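Long-range contacts in erythropoietin (Homo sapiens, PDB 1EER), which acts as a hormone that binds and dimerises the erythropoietin receptor, activating JAK2 and controlling red blood cell proliferation and differentiation: residues A30-L35 / Q86-L91; I39-T44 / R139-V144; E62-L67 / L108-G113. The protein carries 5 engineered substitutions. One frame throughout, in Å; residues are numbered along the deposited sequence.

Contact 1: residues A30-L35 / Q86-L91; sequences AEHCSL and QPWEPL
The Trp88 indole has Cys33 SG over one face. Pro90 CD lies near the margin of the opposite face, 3.7 Å off the plane, and Leu91 CG lies in plane at an edge. Cys33 SG sits 3.5 Å from the centroid of the five-membered ring and 28° off its normal, a sulfur-aromatic contact. Cys33 SG leans to the pyrrole side, with Trp88 CD1 its nearest ring atom at 3.1 Å. The His32 ring is a looser neighbour. It is nearly parallel to the six-membered ring of Trp88, with planes at 18°, but the two rings are displaced, with little overlap, their centroids 5.4 Å apart.

The sulfur belongs to the Cys29-Cys33 disulfide, which closes a small loop after helix 9-25 of this four-helix-bundle cytokine. Trp88 lies in the connection between helices 56-82 and 91-111. The contact thus joins two loops at one end of the bundle.

His32 CG is anti to its own carbonyl carbon (chi1 -36°), which brings the imidazole across Pro87, with His32 CG 3.8 Å from Pro87 CB. His32 ND1 is hydrogen-bonded to Cys29 O, which restrains the turn of the imidazole. Trp88 CB approaches His32 O to 3.4 Å. Deeper in, Leu91 CD1 reaches Cys33 SG at 4.4 Å, and Leu91 also packs on Phe138 and Phe142 of helix 138-161.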
loop_
_atom_site.group_PDB
_atom_site.type_symbol
_atom_site.label_atom_id
_atom_site.label_comp_id
_atom_site.label_asym_id
_atom_site.label_seq_id
_atom_site.Cartn_x
_atom_site.Cartn_y
_atom_site.Cartn_z
ATOM N N ALA A 30 9.724 -0.268 22.825
ATOM C CA ALA A 30 10.449 -0.273 24.093
ATOM C C ALA A 30 9.767 -1.195 25.107
ATOM O O ALA A 30 9.494 -2.360 24.811
ATOM C CB ALA A 30 10.568 1.153 24.659
ATOM N N GLU A 31 9.495 -0.671 26.298
ATOM C CA GLU A 31 8.858 -1.446 27.355
ATOM C C GLU A 31 7.428 -0.967 27.560
ATOM O O GLU A 31 6.773 -1.350 28.527
ATOM C CB GLU A 31 9.631 -1.279 28.669
ATOM C CG GLU A 31 10.911 -2.102 28.769
ATOM C CD GLU A 31 10.702 -3.427 29.483
ATOM O OE1 GLU A 31 10.385 -4.424 28.799
ATOM O OE2 GLU A 31 10.853 -3.473 30.725
ATOM N N HIS A 32 6.946 -0.135 26.644
ATOM C CA HIS A 32 5.607 0.429 26.750
ATOM C C HIS A 32 4.588 -0.274 25.864
ATOM O O HIS A 32 3.499 0.255 25.639
ATOM C CB HIS A 32 5.643 1.916 26.378
ATOM C CG HIS A 32 6.883 2.636 26.823
ATOM N ND1 HIS A 32 7.834 3.101 25.938
ATOM C CD2 HIS A 32 7.307 3.004 28.055
ATOM C CE1 HIS A 32 8.790 3.722 26.604
ATOM N NE2 HIS A 32 8.495 3.678 27.890
ATOM N N CYS A 33 4.926 -1.465 25.376
ATOM C CA CYS A 33 4.024 -2.185 24.476
ATOM C C CYS A 33 3.622 -3.617 24.816
ATOM O O CYS A 33 3.181 -4.344 23.925
ATOM C CB CYS A 33 4.609 -2.208 23.063
ATOM S SG CYS A 33 4.678 -0.617 22.183
ATOM N N SER A 34 3.764 -4.043 26.067
ATOM C CA SER A 34 3.375 -5.409 26.406
ATOM C C SER A 34 1.869 -5.583 26.332
ATOM O O SER A 34 1.119 -4.666 26.648
ATOM C CB SER A 34 3.837 -5.779 27.811
ATOM O OG SER A 34 3.368 -7.073 28.154
ATOM N N LEU A 35 1.439 -6.763 25.900
ATOM C CA LEU A 35 0.022 -7.095 25.805
ATOM C C LEU A 35 -0.355 -7.717 27.151
ATOM O O LEU A 35 -1.532 -7.950 27.450
ATOM C CB LEU A 35 -0.224 -8.109 24.680
ATOM C CG LEU A 35 -0.172 -7.627 23.223
ATOM C CD1 LEU A 35 -0.168 -8.833 22.298
ATOM C CD2 LEU A 35 -1.366 -6.739 22.916
ATOM N N GLN A 86 -1.879 2.506 30.666
ATOM C CA GLN A 86 -0.564 2.106 30.185
ATOM C C GLN A 86 -0.021 3.081 29.140
ATOM O O GLN A 86 -0.764 3.897 28.588
ATOM C CB GLN A 86 -0.635 0.687 29.614
ATOM C CG GLN A 86 -1.002 -0.372 30.646
ATOM C CD GLN A 86 0.056 -0.546 31.730
ATOM O OE1 GLN A 86 0.818 0.378 32.029
ATOM N NE2 GLN A 86 0.105 -1.737 32.324
ATOM N N PRO A 87 1.289 2.997 28.850
ATOM C CA PRO A 87 1.954 3.874 27.876
ATOM C C PRO A 87 1.533 3.812 26.398
ATOM O O PRO A 87 0.385 3.518 26.051
ATOM C CB PRO A 87 3.440 3.539 28.056
ATOM C CG PRO A 87 3.440 2.140 28.563
ATOM C CD PRO A 87 2.235 2.035 29.450
ATOM N N TRP A 88 2.507 4.123 25.551
ATOM C CA TRP A 88 2.372 4.152 24.104
ATOM C C TRP A 88 1.117 4.795 23.524
ATOM O O TRP A 88 0.114 4.136 23.250
ATOM C CB TRP A 88 2.573 2.750 23.523
ATOM C CG TRP A 88 3.586 2.761 22.416
ATOM C CD1 TRP A 88 3.505 2.117 21.211
ATOM C CD2 TRP A 88 4.813 3.495 22.396
ATOM N NE1 TRP A 88 4.606 2.407 20.439
ATOM C CE2 TRP A 88 5.426 3.250 21.142
ATOM C CE3 TRP A 88 5.455 4.336 23.313
ATOM C CZ2 TRP A 88 6.649 3.816 20.784
ATOM C CZ3 TRP A 88 6.672 4.900 22.958
ATOM C CH2 TRP A 88 7.256 4.636 21.701
ATOM N N GLU A 89 1.218 6.103 23.320
ATOM C CA GLU A 89 0.158 6.916 22.746
ATOM C C GLU A 89 -0.137 6.579 21.278
ATOM O O GLU A 89 -1.271 6.746 20.815
ATOM C CB GLU A 89 0.547 8.394 22.850
ATOM C CG GLU A 89 -0.439 9.357 22.205
ATOM C CD GLU A 89 -1.288 10.097 23.230
ATOM O OE1 GLU A 89 -1.655 9.481 24.256
ATOM O OE2 GLU A 89 -1.589 11.293 23.010
ATOM N N PRO A 90 0.878 6.117 20.521
ATOM C CA PRO A 90 0.655 5.784 19.109
ATOM C C PRO A 90 -0.233 4.575 18.855
ATOM O O PRO A 90 -0.964 4.529 17.867
ATOM C CB PRO A 90 2.068 5.562 18.559
ATOM C CG PRO A 90 3.008 6.065 19.624
ATOM C CD PRO A 90 2.284 5.909 20.908
ATOM N N LEU A 91 -0.167 3.598 19.750
ATOM C CA LEU A 91 -0.929 2.360 19.618
ATOM C C LEU A 91 -2.403 2.471 19.237
ATOM O O LEU A 91 -2.871 1.754 18.359
ATOM C CB LEU A 91 -0.828 1.548 20.910
ATOM C CG LEU A 91 0.466 0.767 21.132
ATOM C CD1 LEU A 91 0.379 0.004 22.435
ATOM C CD2 LEU A 91 0.704 -0.173 19.975
#

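Contact 2: residues I39-T44 / R139-V144; sequences ITVPDT and RKLFRV
Thr44, which packs on Val144, has its OG1 hydrogen-bonded to the backbone of a chain of another protein. The same side chain turns its methyl inward. With chi1 at 73°, OG1 stands between the backbone N and the carbonyl carbon, and CG2 is anti to the carbonyl carbon. Thr44 CG2 touches Val144 CG1 at 3.6 Å. It also lies 3.5 Å from Val144 O, a methyl against a carbonyl and no hydrogen bond. Thr44 is therefore two-sided, with a polar branch for the partner protein and an apolar one for the hormone.

Val144 CG1 is the branch on which the contact converges. It is anti to the backbone N (chi1 161°) and meets three residues of 39-44. Besides the Thr44 methyl, it takes Pro42 CD at 4.0 Å and Val41 CB at 4.2 Å. One turn earlier on the helix, Leu141 CD1 meets Val41 CG1 at 4.1 Å. These touching side chains are buried.

Segment 39-44 runs out of strand 34-41, which pairs antiparallel with strand 133-137. This short sheet lies in the long crossover connections of the four-helix-bundle cytokine, and here the first connection lies on helix 138-161, the last of the bundle. Val41 continues the apolar layer onto Ile133, and Pro42 onto Leu70 and Phe148.

The helix also carries polar groups to the other protein. Lys140 NZ and Arg143 NH2 do not bridge to 39-44; each forms a salt bridge with an acidic side chain of the other protein's chain, consistent with a receptor-binding surface.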
loop_
_atom_site.group_PDB
_atom_site.type_symbol
_atom_site.label_atom_id
_atom_site.label_comp_id
_atom_site.label_asym_id
_atom_site.label_seq_id
_atom_site.Cartn_x
_atom_site.Cartn_y
_atom_site.Cartn_z
ATOM N N ILE A 39 -1.249 -13.562 23.168
ATOM C CA ILE A 39 -2.367 -13.538 22.233
ATOM C C ILE A 39 -2.018 -14.433 21.048
ATOM O O ILE A 39 -1.012 -14.215 20.366
ATOM C CB ILE A 39 -2.643 -12.101 21.722
ATOM C CG1 ILE A 39 -2.904 -11.179 22.910
ATOM C CG2 ILE A 39 -3.827 -12.100 20.752
ATOM C CD1 ILE A 39 -3.501 -9.843 22.537
ATOM N N THR A 40 -2.840 -15.450 20.816
ATOM C CA THR A 40 -2.613 -16.367 19.710
ATOM C C THR A 40 -2.739 -15.619 18.382
ATOM O O THR A 40 -3.646 -14.815 18.192
ATOM C CB THR A 40 -3.629 -17.515 19.743
ATOM O OG1 THR A 40 -3.553 -18.176 21.012
ATOM C CG2 THR A 40 -3.344 -18.515 18.626
ATOM N N VAL A 41 -1.828 -15.886 17.458
ATOM C CA VAL A 41 -1.845 -15.211 16.165
ATOM C C VAL A 41 -1.659 -16.231 15.058
ATOM O O VAL A 41 -1.255 -17.362 15.314
ATOM C CB VAL A 41 -0.718 -14.159 16.087
ATOM C CG1 VAL A 41 -1.058 -12.982 16.986
ATOM C CG2 VAL A 41 0.608 -14.777 16.513
ATOM N N PRO A 42 -1.955 -15.857 13.809
ATOM C CA PRO A 42 -1.754 -16.888 12.786
ATOM C C PRO A 42 -0.281 -16.994 12.384
ATOM O O PRO A 42 0.554 -16.196 12.814
ATOM C CB PRO A 42 -2.648 -16.429 11.632
ATOM C CG PRO A 42 -2.777 -14.934 11.819
ATOM C CD PRO A 42 -2.447 -14.586 13.247
ATOM N N ASP A 43 0.038 -17.998 11.583
ATOM C CA ASP A 43 1.401 -18.156 11.109
ATOM C C ASP A 43 1.415 -17.378 9.812
ATOM O O ASP A 43 0.505 -17.530 9.001
ATOM C CB ASP A 43 1.717 -19.625 10.826
ATOM C CG ASP A 43 3.160 -19.835 10.389
ATOM O OD1 ASP A 43 3.833 -18.849 10.021
ATOM O OD2 ASP A 43 3.624 -20.989 10.417
ATOM N N THR A 44 2.425 -16.538 9.608
ATOM C CA THR A 44 2.474 -15.755 8.380
ATOM C C THR A 44 3.516 -16.207 7.359
ATOM O O THR A 44 3.570 -15.677 6.245
ATOM C CB THR A 44 2.696 -14.258 8.677
ATOM O OG1 THR A 44 4.050 -14.045 9.089
ATOM C CG2 THR A 44 1.753 -13.793 9.775
ATOM N N ARG A 139 4.141 -4.960 19.163
ATOM C CA ARG A 139 5.142 -4.983 18.105
ATOM C C ARG A 139 5.017 -6.259 17.286
ATOM O O ARG A 139 4.952 -6.201 16.059
ATOM C CB ARG A 139 6.556 -4.886 18.696
ATOM C CG ARG A 139 7.651 -4.778 17.637
ATOM C CD ARG A 139 9.035 -4.945 18.229
ATOM N NE ARG A 139 8.987 -5.593 19.532
ATOM C CZ ARG A 139 9.573 -5.115 20.625
ATOM N NH1 ARG A 139 10.261 -3.974 20.571
ATOM N NH2 ARG A 139 9.466 -5.773 21.773
ATOM N N LYS A 140 4.976 -7.412 17.955
ATOM C CA LYS A 140 4.852 -8.662 17.226
ATOM C C LYS A 140 3.475 -8.762 16.594
ATOM O O LYS A 140 3.333 -9.279 15.493
ATOM C CB LYS A 140 5.092 -9.870 18.130
ATOM C CG LYS A 140 5.219 -11.156 17.320
ATOM C CD LYS A 140 5.663 -12.358 18.136
ATOM C CE LYS A 140 5.218 -13.637 17.444
ATOM N NZ LYS A 140 5.931 -14.849 17.922
ATOM N N LEU A 141 2.458 -8.259 17.290
ATOM C CA LEU A 141 1.088 -8.288 16.777
ATOM C C LEU A 141 1.018 -7.541 15.446
ATOM O O LEU A 141 0.496 -8.043 14.465
ATOM C CB LEU A 141 0.129 -7.643 17.798
ATOM C CG LEU A 141 -1.385 -7.600 17.535
ATOM C CD1 LEU A 141 -1.888 -8.947 17.035
ATOM C CD2 LEU A 141 -2.106 -7.223 18.818
ATOM N N PHE A 142 1.558 -6.335 15.422
ATOM C CA PHE A 142 1.535 -5.539 14.213
ATOM C C PHE A 142 2.455 -6.054 13.113
ATOM O O PHE A 142 2.134 -5.916 11.934
ATOM C CB PHE A 142 1.852 -4.087 14.552
ATOM C CG PHE A 142 0.669 -3.332 15.080
ATOM C CD1 PHE A 142 -0.495 -3.229 14.322
ATOM C CD2 PHE A 142 0.698 -2.755 16.341
ATOM C CE1 PHE A 142 -1.624 -2.559 14.821
ATOM C CE2 PHE A 142 -0.427 -2.080 16.851
ATOM C CZ PHE A 142 -1.587 -1.985 16.090
ATOM N N ARG A 143 3.590 -6.641 13.487
ATOM C CA ARG A 143 4.506 -7.186 12.492
ATOM C C ARG A 143 3.804 -8.359 11.807
ATOM O O ARG A 143 3.908 -8.546 10.595
ATOM C CB ARG A 143 5.803 -7.657 13.157
ATOM C CG ARG A 143 6.753 -8.395 12.213
ATOM C CD ARG A 143 8.075 -8.743 12.900
ATOM N NE ARG A 143 7.929 -9.745 13.959
ATOM C CZ ARG A 143 8.188 -9.511 15.242
ATOM N NH1 ARG A 143 8.602 -8.313 15.622
ATOM N NH2 ARG A 143 8.045 -10.478 16.145
ATOM N N VAL A 144 3.074 -9.141 12.593
ATOM C CA VAL A 144 2.335 -10.289 12.067
ATOM C C VAL A 144 1.195 -9.787 11.159
ATOM O O VAL A 144 0.906 -10.374 10.109
ATOM C CB VAL A 144 1.734 -11.146 13.241
ATOM C CG1 VAL A 144 0.603 -12.033 12.736
ATOM C CG2 VAL A 144 2.819 -11.993 13.890
#

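Contact 3: residues E62-L67 / L108-G113; sequences EVWQGL and LLRALG
Segments 62-67 and 108-113 are helical for most of their length and run in opposite directions, with Trp64 and Leu109 nearest at 7.5 Å between CA atoms. Leu109 is the residue common to most of the contact. Its CD2 meets two side chains of the facing helix. Leu67 and Leu109 reach toward each other, tip to tip, with Leu67 CD2 3.4 Å from Leu109 CD2, tighter than usual for two carbons. Val63 crosses Leu109 at about a right angle, with Val63 CG1 3.6 Å from Leu109 CD2. Val63 CG1, anti to the backbone N (chi1 174°), is the branch that meets Leu109.

Trp64 meets Leu109 nearer its backbone, at CB. The two side chains slide past each other in opposite directions. Leu109 CB lies at the edge of the indole, near its plane, 3.8 Å from Trp64 CZ3. Arg110 NH2 is likewise at the edge, 3.8 Å from Trp64 CH2. The guanidinium is turned 68° from the indole plane, so the pair is not stacked. A bend at chi3 (-42°) in the arginine chain goes with NH2 lying at the indole edge. Its NE has a weak hydrogen bond to Gln115 OE1.

Beyond these residues Gly113, at a positive phi of 97°, forms a Schellman motif, in which Gly113 N bonds to Arg110 O at 2.7 Å. The same glycine is the N-cap of the next helix.

The contact joins two antiparallel helices of the cytokine bundle, 56-82 and 91-111. Helix 114-120 covers Trp64 through Ala114, Gln115 and Ala118, while helix 138-161 meets Val63 through Tyr156 and Leu67 through Leu153.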
loop_
_atom_site.group_PDB
_atom_site.type_symbol
_atom_site.label_atom_id
_atom_site.label_comp_id
_atom_site.label_asym_id
_atom_site.label_seq_id
_atom_site.Cartn_x
_atom_site.Cartn_y
_atom_site.Cartn_z
ATOM N N GLU A 62 -6.080 -21.369 4.276
ATOM C CA GLU A 62 -5.073 -20.671 5.062
ATOM C C GLU A 62 -5.389 -19.199 5.318
ATOM O O GLU A 62 -5.381 -18.750 6.462
ATOM C CB GLU A 62 -3.708 -20.770 4.373
ATOM C CG GLU A 62 -2.884 -21.960 4.805
ATOM C CD GLU A 62 -1.508 -21.964 4.173
ATOM O OE1 GLU A 62 -0.830 -20.918 4.225
ATOM O OE2 GLU A 62 -1.110 -23.011 3.623
ATOM N N VAL A 63 -5.655 -18.450 4.253
ATOM C CA VAL A 63 -5.929 -17.015 4.376
ATOM C C VAL A 63 -7.204 -16.659 5.155
ATOM O O VAL A 63 -7.178 -15.821 6.059
ATOM C CB VAL A 63 -5.975 -16.347 2.970
ATOM C CG1 VAL A 63 -6.401 -14.876 3.078
ATOM C CG2 VAL A 63 -4.603 -16.447 2.320
ATOM N N TRP A 64 -8.309 -17.299 4.803
ATOM C CA TRP A 64 -9.571 -17.031 5.466
ATOM C C TRP A 64 -9.511 -17.331 6.959
ATOM O O TRP A 64 -9.885 -16.500 7.784
ATOM C CB TRP A 64 -10.690 -17.841 4.811
ATOM C CG TRP A 64 -12.000 -17.562 5.433
ATOM C CD1 TRP A 64 -12.689 -18.369 6.289
ATOM C CD2 TRP A 64 -12.753 -16.357 5.319
ATOM N NE1 TRP A 64 -13.827 -17.735 6.723
ATOM C CE2 TRP A 64 -13.891 -16.497 6.141
ATOM C CE3 TRP A 64 -12.577 -15.168 4.603
ATOM C CZ2 TRP A 64 -14.852 -15.488 6.267
ATOM C CZ3 TRP A 64 -13.533 -14.166 4.729
ATOM C CH2 TRP A 64 -14.655 -14.335 5.556
ATOM N N GLN A 65 -9.041 -18.517 7.318
ATOM C CA GLN A 65 -8.959 -18.852 8.725
ATOM C C GLN A 65 -7.903 -18.005 9.416
ATOM O O GLN A 65 -8.132 -17.506 10.517
ATOM C CB GLN A 65 -8.634 -20.320 8.893
ATOM C CG GLN A 65 -9.756 -21.207 8.474
ATOM C CD GLN A 65 -9.402 -22.656 8.610
ATOM O OE1 GLN A 65 -9.939 -23.506 7.908
ATOM N NE2 GLN A 65 -8.485 -22.952 9.518
ATOM N N GLY A 66 -6.752 -17.831 8.769
ATOM C CA GLY A 66 -5.703 -17.030 9.369
ATOM C C GLY A 66 -6.168 -15.624 9.683
ATOM O O GLY A 66 -5.859 -15.075 10.744
ATOM N N LEU A 67 -6.911 -15.037 8.748
ATOM C CA LEU A 67 -7.446 -13.682 8.899
ATOM C C LEU A 67 -8.427 -13.609 10.064
ATOM O O LEU A 67 -8.456 -12.619 10.798
ATOM C CB LEU A 67 -8.155 -13.255 7.615
ATOM C CG LEU A 67 -8.427 -11.765 7.422
ATOM C CD1 LEU A 67 -7.113 -11.024 7.193
ATOM C CD2 LEU A 67 -9.385 -11.586 6.246
ATOM N N LEU A 108 -14.302 -8.171 2.012
ATOM C CA LEU A 108 -13.691 -8.201 0.684
ATOM C C LEU A 108 -13.303 -9.618 0.232
ATOM O O LEU A 108 -13.544 -10.000 -0.922
ATOM C CB LEU A 108 -12.458 -7.290 0.675
ATOM C CG LEU A 108 -12.483 -6.017 -0.186
ATOM C CD1 LEU A 108 -13.910 -5.505 -0.371
ATOM C CD2 LEU A 108 -11.607 -4.964 0.470
ATOM N N LEU A 109 -12.714 -10.391 1.143
ATOM C CA LEU A 109 -12.282 -11.759 0.851
ATOM C C LEU A 109 -13.432 -12.700 0.540
ATOM O O LEU A 109 -13.360 -13.511 -0.386
ATOM C CB LEU A 109 -11.510 -12.330 2.037
ATOM C CG LEU A 109 -10.087 -12.781 1.769
ATOM C CD1 LEU A 109 -9.437 -11.857 0.748
ATOM C CD2 LEU A 109 -9.322 -12.768 3.074
ATOM N N ARG A 110 -14.487 -12.603 1.342
ATOM C CA ARG A 110 -15.654 -13.449 1.173
ATOM C C ARG A 110 -16.219 -13.286 -0.221
ATOM O O ARG A 110 -16.544 -14.259 -0.883
ATOM C CB ARG A 110 -16.717 -13.080 2.208
ATOM C CG ARG A 110 -18.084 -13.660 1.921
ATOM C CD ARG A 110 -19.056 -13.295 3.022
ATOM N NE ARG A 110 -18.439 -13.429 4.336
ATOM C CZ ARG A 110 -18.642 -12.588 5.339
ATOM N NH1 ARG A 110 -19.449 -11.550 5.173
ATOM N NH2 ARG A 110 -18.038 -12.781 6.502
ATOM N N ALA A 111 -16.346 -12.044 -0.660
ATOM C CA ALA A 111 -16.882 -11.761 -1.983
ATOM C C ALA A 111 -15.999 -12.442 -3.005
ATOM O O ALA A 111 -16.459 -12.811 -4.079
ATOM C CB ALA A 111 -16.912 -10.267 -2.226
ATOM N N LEU A 112 -14.729 -12.606 -2.655
ATOM C CA LEU A 112 -13.760 -13.257 -3.525
ATOM C C LEU A 112 -13.979 -14.772 -3.534
ATOM O O LEU A 112 -13.423 -15.487 -4.369
ATOM C CB LEU A 112 -12.338 -12.937 -3.045
ATOM C CG LEU A 112 -11.212 -12.631 -4.043
ATOM C CD1 LEU A 112 -9.933 -13.206 -3.492
ATOM C CD2 LEU A 112 -11.506 -13.206 -5.425
ATOM N N GLY A 113 -14.784 -15.263 -2.598
ATOM C CA GLY A 113 -15.070 -16.685 -2.538
ATOM C C GLY A 113 -14.213 -17.428 -1.542
ATOM O O GLY A 113 -14.307 -18.651 -1.434
#

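In the fold
The three contacts are spread along the helical bundle. Contacts 1 and 2 share strand 34-41, and their centres are about 16 Å apart. They touch through Leu91 CD2 and Phe142 CE2 at 3.8 Å, and through Leu35 CD2 and Leu141 CD2 at 4.2 Å. Contact 3 lies across the chain's centre from both. It is nested within the loop closed by contact 2, about 17 Å away between centres, and Pro42 CG meets Gly66 O at 3.3 Å. Contacts 1 and 3 do not touch, their nearest atoms being about 14 Å apart. Contacts 2 and 3 each carry residues within reach of another protein's chain, consistent with receptor binding; no other chain of the assembly touches contact 1.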